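Local coordinates for protein carboxylesterase YbfK (Bacillus subtilis, PDB 4CCY) that hydrolyses carboxylic esters to an alcohol and a carboxylate as a carboxylesterase of the alpha/beta hydrolase superfamily, at residues Y21-F35 with K43-P55. Numbering follows the deposited sequence.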
loop_
_atom_site.group_PDB
_atom_site.type_symbol
_atom_site.label_atom_id
_atom_site.label_comp_id
_atom_site.label_asym_id
_atom_site.label_seq_id
_atom_site.Cartn_x
_atom_site.Cartn_y
_atom_site.Cartn_z
ATOM N N TYR A 21 -5.821 11.326 -11.903
ATOM C CA TYR A 21 -4.823 11.336 -10.817
ATOM C C TYR A 21 -4.541 12.769 -10.345
ATOM O O TYR A 21 -4.553 13.047 -9.150
ATOM C CB TYR A 21 -3.518 10.679 -11.302
ATOM C CG TYR A 21 -2.539 10.191 -10.235
ATOM C CD1 TYR A 21 -2.460 10.797 -8.968
ATOM C CD2 TYR A 21 -1.663 9.150 -10.511
ATOM C CE1 TYR A 21 -1.562 10.349 -8.010
ATOM C CE2 TYR A 21 -0.750 8.705 -9.563
ATOM C CZ TYR A 21 -0.707 9.310 -8.311
ATOM O OH TYR A 21 0.194 8.884 -7.369
ATOM N N ASP A 22 -4.274 13.675 -11.284
ATOM C CA ASP A 22 -4.045 15.079 -10.921
ATOM C C ASP A 22 -5.261 15.694 -10.226
ATOM O O ASP A 22 -5.103 16.455 -9.272
ATOM C CB ASP A 22 -3.616 15.901 -12.134
ATOM C CG ASP A 22 -2.236 15.512 -12.642
ATOM O OD1 ASP A 22 -1.462 14.882 -11.877
ATOM O OD2 ASP A 22 -1.919 15.833 -13.804
ATOM N N GLN A 23 -6.465 15.346 -10.682
ATOM C CA GLN A 23 -7.695 15.761 -9.989
ATOM C C GLN A 23 -7.672 15.284 -8.553
ATOM O O GLN A 23 -7.916 16.064 -7.639
ATOM C CB GLN A 23 -8.951 15.155 -10.604
ATOM C CG GLN A 23 -9.007 15.093 -12.104
ATOM C CD GLN A 23 -9.426 16.399 -12.690
ATOM O OE1 GLN A 23 -8.723 17.392 -12.547
ATOM N NE2 GLN A 23 -10.572 16.415 -13.349
ATOM N N SER A 24 -7.392 13.989 -8.372
ATOM C CA SER A 24 -7.446 13.371 -7.048
ATOM C C SER A 24 -6.516 14.081 -6.088
ATOM O O SER A 24 -6.816 14.189 -4.899
ATOM C CB SER A 24 -7.101 11.885 -7.122
ATOM O OG SER A 24 -8.142 11.155 -7.736
ATOM N N LEU A 25 -5.409 14.595 -6.623
ATOM C CA LEU A 25 -4.378 15.241 -5.822
ATOM C C LEU A 25 -4.752 16.634 -5.292
ATOM O O LEU A 25 -4.071 17.170 -4.418
ATOM C CB LEU A 25 -3.029 15.232 -6.561
ATOM C CG LEU A 25 -2.283 13.874 -6.619
ATOM C CD1 LEU A 25 -1.055 13.930 -7.521
ATOM C CD2 LEU A 25 -1.882 13.420 -5.221
ATOM N N SER A 26 -5.842 17.210 -5.799
ATOM C CA SER A 26 -6.408 18.419 -5.206
ATOM C C SER A 26 -6.860 18.170 -3.756
ATOM O O SER A 26 -7.037 19.111 -2.993
ATOM C CB SER A 26 -7.582 18.936 -6.038
ATOM O OG SER A 26 -8.654 18.003 -6.018
ATOM N N LEU A 27 -7.036 16.905 -3.386
ATOM C CA LEU A 27 -7.425 16.551 -2.024
ATOM C C LEU A 27 -6.247 16.594 -1.052
ATOM O O LEU A 27 -6.446 16.519 0.151
ATOM C CB LEU A 27 -8.107 15.174 -1.978
ATOM C CG LEU A 27 -9.408 15.004 -2.787
ATOM C CD1 LEU A 27 -9.874 13.550 -2.782
ATOM C CD2 LEU A 27 -10.525 15.943 -2.324
ATOM N N TRP A 28 -5.027 16.708 -1.574
ATOM C CA TRP A 28 -3.838 16.787 -0.727
ATOM C C TRP A 28 -3.924 18.036 0.121
ATOM O O TRP A 28 -3.958 19.135 -0.412
ATOM C CB TRP A 28 -2.586 16.791 -1.589
ATOM C CG TRP A 28 -1.420 16.034 -1.006
ATOM C CD1 TRP A 28 -0.283 16.563 -0.391
ATOM C CD2 TRP A 28 -1.230 14.577 -0.975
ATOM N NE1 TRP A 28 0.566 15.566 0.010
ATOM C CE2 TRP A 28 0.063 14.347 -0.311
ATOM C CE3 TRP A 28 -1.972 13.481 -1.409
ATOM C CZ2 TRP A 28 0.574 13.068 -0.113
ATOM C CZ3 TRP A 28 -1.451 12.199 -1.204
ATOM C CH2 TRP A 28 -0.210 11.997 -0.559
ATOM N N PRO A 29 -3.992 17.881 1.454
ATOM C CA PRO A 29 -4.296 18.972 2.370
ATOM C C PRO A 29 -3.091 19.863 2.721
ATOM O O PRO A 29 -3.258 20.883 3.395
ATOM C CB PRO A 29 -4.758 18.228 3.622
ATOM C CG PRO A 29 -3.884 17.016 3.637
ATOM C CD PRO A 29 -3.775 16.612 2.182
ATOM N N ILE A 30 -1.894 19.466 2.294
ATOM C CA ILE A 30 -0.670 20.208 2.603
ATOM C C ILE A 30 0.204 20.343 1.354
ATOM O O ILE A 30 -0.063 19.710 0.332
ATOM C CB ILE A 30 0.130 19.548 3.760
ATOM C CG1 ILE A 30 0.625 18.151 3.349
ATOM C CG2 ILE A 30 -0.703 19.520 5.051
ATOM C CD1 ILE A 30 1.370 17.391 4.431
ATOM N N GLU A 31 1.243 21.172 1.446
ATOM C CA GLU A 31 2.233 21.329 0.373
ATOM C C GLU A 31 3.062 20.065 0.241
ATOM O O GLU A 31 3.274 19.354 1.219
ATOM C CB GLU A 31 3.165 22.516 0.662
ATOM C CG GLU A 31 2.461 23.853 0.827
ATOM C CD GLU A 31 1.688 24.275 -0.415
ATOM O OE1 GLU A 31 2.205 24.094 -1.541
ATOM O OE2 GLU A 31 0.558 24.802 -0.271
ATOM N N SER A 32 3.533 19.783 -0.966
ATOM C CA SER A 32 4.336 18.590 -1.201
ATOM C C SER A 32 5.159 18.732 -2.462
ATOM O O SER A 32 4.901 19.604 -3.288
ATOM C CB SER A 32 3.442 17.359 -1.319
ATOM O OG SER A 32 2.612 17.484 -2.451
ATOM N N GLU A 33 6.147 17.862 -2.602
ATOM C CA GLU A 33 7.032 17.871 -3.757
ATOM C C GLU A 33 6.852 16.550 -4.479
ATOM O O GLU A 33 7.038 15.498 -3.882
ATOM C CB GLU A 33 8.490 18.014 -3.314
ATOM C CG GLU A 33 8.859 19.359 -2.717
ATOM C CD GLU A 33 10.235 19.368 -2.050
ATOM O OE1 GLU A 33 10.753 18.281 -1.697
ATOM O OE2 GLU A 33 10.800 20.473 -1.866
ATOM N N ALA A 34 6.485 16.599 -5.753
ATOM C CA ALA A 34 6.386 15.373 -6.551
ATOM C C ALA A 34 7.632 15.262 -7.416
ATOM O O ALA A 34 8.072 16.253 -7.973
ATOM C CB ALA A 34 5.121 15.391 -7.405
ATOM N N PHE A 35 8.220 14.071 -7.506
ATOM C CA PHE A 35 9.413 13.845 -8.358
ATOM C C PHE A 35 9.624 12.348 -8.610
ATOM O O PHE A 35 8.905 11.525 -8.060
ATOM C CB PHE A 35 10.679 14.471 -7.740
ATOM C CG PHE A 35 10.986 13.983 -6.342
ATOM C CD1 PHE A 35 10.304 14.500 -5.230
ATOM C CD2 PHE A 35 11.958 13.015 -6.132
ATOM C CE1 PHE A 35 10.576 14.043 -3.944
ATOM C CE2 PHE A 35 12.235 12.555 -4.844
ATOM C CZ PHE A 35 11.551 13.072 -3.748
ATOM N N LYS A 43 11.737 4.476 -13.306
ATOM C CA LYS A 43 11.506 5.749 -12.631
ATOM C C LYS A 43 10.274 5.643 -11.731
ATOM O O LYS A 43 9.170 5.364 -12.202
ATOM C CB LYS A 43 11.302 6.860 -13.667
ATOM C CG LYS A 43 12.565 7.630 -14.042
ATOM C CD LYS A 43 12.311 8.665 -15.147
ATOM C CE LYS A 43 11.214 9.675 -14.809
ATOM N NZ LYS A 43 10.953 10.699 -15.870
ATOM N N THR A 44 10.480 5.863 -10.435
ATOM C CA THR A 44 9.450 5.633 -9.418
ATOM C C THR A 44 8.997 6.980 -8.888
ATOM O O THR A 44 9.830 7.792 -8.461
ATOM C CB THR A 44 10.009 4.763 -8.265
ATOM O OG1 THR A 44 10.319 3.465 -8.769
ATOM C CG2 THR A 44 9.010 4.639 -7.099
ATOM N N HIS A 45 7.682 7.211 -8.922
ATOM C CA HIS A 45 7.102 8.493 -8.511
ATOM C C HIS A 45 6.995 8.599 -7.018
ATOM O O HIS A 45 6.572 7.644 -6.350
ATOM C CB HIS A 45 5.743 8.713 -9.171
ATOM C CG HIS A 45 5.213 10.127 -9.047
ATOM N ND1 HIS A 45 4.351 10.497 -8.080
ATOM C CD2 HIS A 45 5.436 11.262 -9.824
ATOM C CE1 HIS A 45 4.040 11.798 -8.227
ATOM N NE2 HIS A 45 4.697 12.264 -9.296
ATOM N N ILE A 46 7.410 9.758 -6.491
ATOM C CA ILE A 46 7.351 10.058 -5.050
ATOM C C ILE A 46 6.576 11.355 -4.808
ATOM O O ILE A 46 6.798 12.345 -5.500
ATOM C CB ILE A 46 8.771 10.269 -4.452
ATOM C CG1 ILE A 46 9.774 9.204 -4.934
ATOM C CG2 ILE A 46 8.716 10.437 -2.929
ATOM C CD1 ILE A 46 9.587 7.811 -4.379
ATOM N N ILE A 47 5.682 11.352 -3.819
ATOM C CA ILE A 47 5.145 12.591 -3.285
ATOM C C ILE A 47 5.673 12.766 -1.859
ATOM O O ILE A 47 5.358 11.963 -0.995
ATOM C CB ILE A 47 3.609 12.629 -3.303
ATOM C CG1 ILE A 47 3.091 12.443 -4.737
ATOM C CG2 ILE A 47 3.112 13.943 -2.711
ATOM C CD1 ILE A 47 1.587 12.299 -4.867
ATOM N N ALA A 48 6.480 13.807 -1.638
ATOM C CA ALA A 48 7.146 14.046 -0.348
ATOM C C ALA A 48 6.569 15.251 0.406
ATOM O O ALA A 48 6.360 16.322 -0.172
ATOM C CB ALA A 48 8.647 14.229 -0.552
ATOM N N SER A 49 6.310 15.067 1.694
ATOM C CA SER A 49 5.742 16.136 2.531
ATOM C C SER A 49 6.377 16.134 3.919
ATOM O O SER A 49 7.076 15.195 4.277
ATOM C CB SER A 49 4.224 15.982 2.644
ATOM O OG SER A 49 3.658 15.502 1.430
ATOM N N GLY A 50 6.137 17.188 4.695
ATOM C CA GLY A 50 6.603 17.219 6.073
ATOM C C GLY A 50 7.974 17.840 6.226
ATOM O O GLY A 50 8.638 18.106 5.228
ATOM N N PRO A 51 8.404 18.075 7.486
ATOM C CA PRO A 51 9.654 18.791 7.753
ATOM C C PRO A 51 10.858 17.994 7.273
ATOM O O PRO A 51 10.942 16.791 7.520
ATOM C CB PRO A 51 9.673 18.936 9.290
ATOM C CG PRO A 51 8.305 18.541 9.758
ATOM C CD PRO A 51 7.764 17.605 8.729
ATOM N N LYS A 52 11.783 18.665 6.592
ATOM C CA LYS A 52 12.879 17.970 5.915
ATOM C C LYS A 52 13.914 17.357 6.866
ATOM O O LYS A 52 14.671 16.475 6.465
ATOM C CB LYS A 52 13.517 18.883 4.863
ATOM C CG LYS A 52 12.602 19.075 3.658
ATOM C CD LYS A 52 13.177 20.004 2.610
ATOM C CE LYS A 52 12.319 20.000 1.355
ATOM N NZ LYS A 52 13.117 20.410 0.168
ATOM N N ASP A 53 13.917 17.799 8.126
ATOM C CA ASP A 53 14.799 17.232 9.147
ATOM C C ASP A 53 14.128 16.174 10.052
ATOM O O ASP A 53 14.757 15.662 10.969
ATOM C CB ASP A 53 15.488 18.349 9.974
ATOM C CG ASP A 53 14.493 19.306 10.652
ATOM O OD1 ASP A 53 13.264 19.054 10.623
ATOM O OD2 ASP A 53 14.948 20.325 11.233
ATOM N N ALA A 54 12.873 15.833 9.778
ATOM C CA ALA A 54 12.136 14.847 10.583
ATOM C C ALA A 54 12.446 13.403 10.145
ATOM O O ALA A 54 12.866 13.190 8.998
ATOM C CB ALA A 54 10.642 15.124 10.503
ATOM N N PRO A 55 12.242 12.402 11.046
ATOM C CA PRO A 55 12.485 11.008 10.641
ATOM C C PRO A 55 11.666 10.604 9.404
ATOM O O PRO A 55 10.570 11.127 9.174
ATOM C CB PRO A 55 12.065 10.194 11.874
ATOM C CG PRO A 55 12.218 11.139 13.023
ATOM C CD PRO A 55 11.900 12.507 12.481
HETATM O O HOH W 1 4.717 19.460 3.557
#
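Strand 33-35 runs antiparallel to strand 43-49, their short axes at 163°: E33 and A48 exchange two N-H...O bonds, E33 N reaching A48 O at 2.9 Å, and F35 and I46 exchange another two. On the face of A34 and I47, the I47 side chain packs against L25 and W28, in the chain that follows helix 12-24. Its CD1 meets L25 CD2 tip to tip at 3.7 Å, while its CG2 packs against W28 CZ2 at 3.7 Å. In the plane of that indole, W28 NE1 gives a weak bond to S49 OG (3.4 Å). Across the sheet, F35 turns CG between its backbone N and carbonyl carbon (chi1 57°), which lays the ring over I46 CB in a CH-pi contact, 4.2 Å to the centroid, and brings its CE1 edge to A48 CB. K52 stretches out so that NZ reaches the syn side of E33 OE2 at 3.1 Å; E33 OE1 pairs with R82. A glutamine in place of E33 would probably leave K52 and R82 without the carboxylate charge between them. The hairpin of this alpha/beta hydrolase is thus mainly apolar where I47 meets L25 and W28, while an ion pair ties E33 to the turn 51-54 after the second strand.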